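Local coordinates for ATP phosphoribosyltransferase regulatory subunit (Bacillus halodurans, PDB 3OD1), which is probably required for the first step of histidine biosynthesis, and may let histidine feed back on ATP phosphoribosyltransferase, at residues G58-F69 and V80-P88. Sequence-based numbering, arbitrary orientation.
Sequences GVVSAILDQQLF and VLRPDMTAP
S61 and D84 meet because their first torsions turn each polar end to the other: S61 OG stands anti to its own N (chi1 171°), while D84 CG sits between its backbone N and carbonyl carbon (chi1 65°). The setting is the class-II aminoacyl-tRNA synthetase fold that HisZ shares with histidyl-tRNA synthetase, where the end of helix 54-60 and the chain beyond it pack on the turn leading from strand 78-81 into helix 86-94. S61 OG donates to D84 OD1 at 2.6 Å, coming from above the carboxylate plane, and accepts from I63 N in an ST turn. The other oxygen, D84 OD2, caps the helix start by taking A87 N at 2.8 Å on its syn side, nearly straight at 173°. It also accepts from a water that in turn takes A62 N, so both oxygens are tied up in this buried spot. With an alanine here, S61 OG would probably lose its acceptor and A87 N its capping bond. Alongside, P83 packs against the adjoining side chains of I63 and L68, with I63 CG1 3.6 Å from P83 CB and L68 CD2 a tight 3.5 Å from the same carbon. At the end of strand 78-81, L81 N donates to F69 O (3.0 Å), and a water bridges F69 N to L81 O. L51 of the second subunit packs on both F69 and L81, whose side chains run side by side, L81 CD1 resting over the F69 ring 3.7 Å from its centroid.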
# COMPACT_ATOMS: atom_id res chain seq x y z
N GLY B 58 10.11 16.40 6.95
CA GLY B 58 10.67 15.69 8.09
C GLY B 58 10.58 16.50 9.37
O GLY B 58 10.06 16.03 10.38
N VAL B 59 11.08 17.74 9.33
CA VAL B 59 11.12 18.58 10.52
C VAL B 59 9.75 19.02 11.06
O VAL B 59 9.58 19.13 12.27
CB VAL B 59 12.02 19.83 10.32
CG1 VAL B 59 13.48 19.42 10.14
CG2 VAL B 59 11.54 20.65 9.13
N VAL B 60 8.78 19.27 10.19
CA VAL B 60 7.50 19.78 10.68
C VAL B 60 6.56 18.66 11.10
O VAL B 60 5.45 18.90 11.56
CB VAL B 60 6.81 20.71 9.66
CG1 VAL B 60 7.69 21.92 9.38
CG2 VAL B 60 6.49 19.96 8.37
N SER B 61 7.01 17.42 10.92
CA SER B 61 6.25 16.25 11.38
C SER B 61 6.11 16.25 12.90
O SER B 61 6.97 16.77 13.62
CB SER B 61 6.96 14.97 10.93
OG SER B 61 6.37 13.84 11.53
N ALA B 62 5.02 15.65 13.38
CA ALA B 62 4.81 15.48 14.82
C ALA B 62 5.77 14.45 15.41
O ALA B 62 6.00 14.42 16.61
CB ALA B 62 3.37 15.07 15.11
N ILE B 63 6.31 13.59 14.55
CA ILE B 63 7.25 12.55 14.96
C ILE B 63 8.58 13.18 15.36
O ILE B 63 9.12 14.02 14.64
CB ILE B 63 7.47 11.53 13.81
CG1 ILE B 63 6.11 11.06 13.30
CG2 ILE B 63 8.28 10.34 14.30
CD1 ILE B 63 5.16 10.61 14.40
N LEU B 64 9.10 12.78 16.52
CA LEU B 64 10.31 13.39 17.06
C LEU B 64 11.49 13.09 16.17
O LEU B 64 11.56 12.02 15.56
CB LEU B 64 10.59 12.88 18.48
CG LEU B 64 10.01 13.71 19.63
CD1 LEU B 64 8.80 14.52 19.18
CD2 LEU B 64 9.69 12.81 20.81
N ASP B 65 12.42 14.03 16.10
CA ASP B 65 13.56 13.90 15.19
C ASP B 65 14.29 12.57 15.35
O ASP B 65 14.70 11.95 14.36
CB ASP B 65 14.51 15.07 15.40
CG ASP B 65 15.54 15.18 14.30
OD1 ASP B 65 15.24 15.80 13.25
OD2 ASP B 65 16.65 14.64 14.48
N GLN B 66 14.47 12.13 16.59
CA GLN B 66 15.21 10.91 16.87
C GLN B 66 14.46 9.67 16.35
O GLN B 66 15.07 8.61 16.14
CB GLN B 66 15.46 10.79 18.37
CG GLN B 66 16.42 9.69 18.78
CD GLN B 66 16.81 9.78 20.25
OE1 GLN B 66 16.68 10.83 20.88
NE2 GLN B 66 17.30 8.67 20.80
N GLN B 67 13.16 9.81 16.13
CA GLN B 67 12.34 8.70 15.64
C GLN B 67 12.20 8.67 14.11
O GLN B 67 11.55 7.78 13.57
CB GLN B 67 10.94 8.76 16.25
CG GLN B 67 10.86 8.25 17.68
CD GLN B 67 11.17 6.78 17.78
OE1 GLN B 67 10.49 5.94 17.17
NE2 GLN B 67 12.20 6.44 18.55
N LEU B 68 12.80 9.64 13.42
CA LEU B 68 12.66 9.68 11.97
C LEU B 68 13.59 8.68 11.31
O LEU B 68 14.74 8.52 11.76
CB LEU B 68 12.95 11.08 11.43
CG LEU B 68 12.02 12.20 11.91
CD1 LEU B 68 12.59 13.54 11.50
CD2 LEU B 68 10.63 12.00 11.32
N PHE B 69 13.11 7.99 10.27
CA PHE B 69 13.99 7.18 9.44
C PHE B 69 14.64 8.07 8.38
O PHE B 69 14.04 8.37 7.33
CB PHE B 69 13.24 6.01 8.77
CG PHE B 69 14.16 4.94 8.21
CD1 PHE B 69 15.09 5.24 7.22
CD2 PHE B 69 14.09 3.64 8.67
CE1 PHE B 69 15.94 4.25 6.71
CE2 PHE B 69 14.93 2.64 8.16
CZ PHE B 69 15.86 2.96 7.19
N VAL B 80 13.70 11.52 4.39
CA VAL B 80 13.10 10.62 5.35
C VAL B 80 12.13 9.70 4.63
O VAL B 80 11.54 10.07 3.62
CB VAL B 80 12.34 11.38 6.47
CG1 VAL B 80 13.27 12.31 7.21
CG2 VAL B 80 11.16 12.15 5.89
N LEU B 81 12.03 8.46 5.12
CA LEU B 81 10.89 7.62 4.81
C LEU B 81 9.74 8.25 5.59
O LEU B 81 9.89 8.51 6.78
CB LEU B 81 11.15 6.18 5.25
CG LEU B 81 12.24 5.45 4.44
CD1 LEU B 81 12.52 4.02 4.95
CD2 LEU B 81 11.87 5.42 2.95
N ARG B 82 8.62 8.52 4.93
CA ARG B 82 7.58 9.32 5.57
C ARG B 82 7.21 8.83 6.98
O ARG B 82 6.83 7.66 7.19
CB ARG B 82 6.34 9.42 4.71
CG ARG B 82 5.78 8.09 4.37
CD ARG B 82 4.33 8.20 4.01
NE ARG B 82 3.83 6.89 3.62
CZ ARG B 82 3.60 6.53 2.37
NH1 ARG B 82 3.81 7.40 1.39
NH2 ARG B 82 3.13 5.33 2.10
N PRO B 83 7.32 9.74 7.95
CA PRO B 83 7.01 9.43 9.34
C PRO B 83 5.51 9.42 9.62
O PRO B 83 5.06 8.77 10.57
CB PRO B 83 7.72 10.56 10.12
CG PRO B 83 7.83 11.67 9.14
CD PRO B 83 8.05 11.01 7.81
N ASP B 84 4.74 10.15 8.81
CA ASP B 84 3.30 10.28 9.03
C ASP B 84 2.63 10.73 7.73
O ASP B 84 3.31 11.06 6.76
CB ASP B 84 3.03 11.30 10.14
CG ASP B 84 3.47 12.73 9.74
OD1 ASP B 84 4.68 13.00 9.70
OD2 ASP B 84 2.60 13.57 9.45
N MSE B 85 1.30 10.77 7.72
CA MSE B 85 0.58 11.26 6.54
C MSE B 85 0.07 12.69 6.66
O MSE B 85 -0.33 13.30 5.66
CB MSE B 85 -0.55 10.30 6.16
CG MSE B 85 -0.06 9.03 5.40
SE MSE B 85 0.92 9.48 3.76
CE MSE B 85 -0.52 10.29 2.73
N THR B 86 0.07 13.23 7.88
CA THR B 86 -0.46 14.57 8.10
C THR B 86 0.42 15.65 7.45
O THR B 86 -0.09 16.53 6.74
CB THR B 86 -0.66 14.88 9.59
OG1 THR B 86 -1.52 13.89 10.17
CG2 THR B 86 -1.29 16.27 9.76
N ALA B 87 1.72 15.60 7.69
CA ALA B 87 2.61 16.59 7.08
C ALA B 87 2.66 16.47 5.54
O ALA B 87 2.62 17.48 4.82
CB ALA B 87 4.00 16.56 7.73
N PRO B 88 2.74 15.22 5.03
CA PRO B 88 2.64 15.10 3.57
C PRO B 88 1.30 15.63 3.04
O PRO B 88 1.28 16.27 2.00
CB PRO B 88 2.80 13.59 3.32
CG PRO B 88 3.71 13.15 4.46
CD PRO B 88 3.23 13.98 5.65
O HOH W 1 2.58 15.51 11.50
O HOH W 2 10.48 8.23 9.46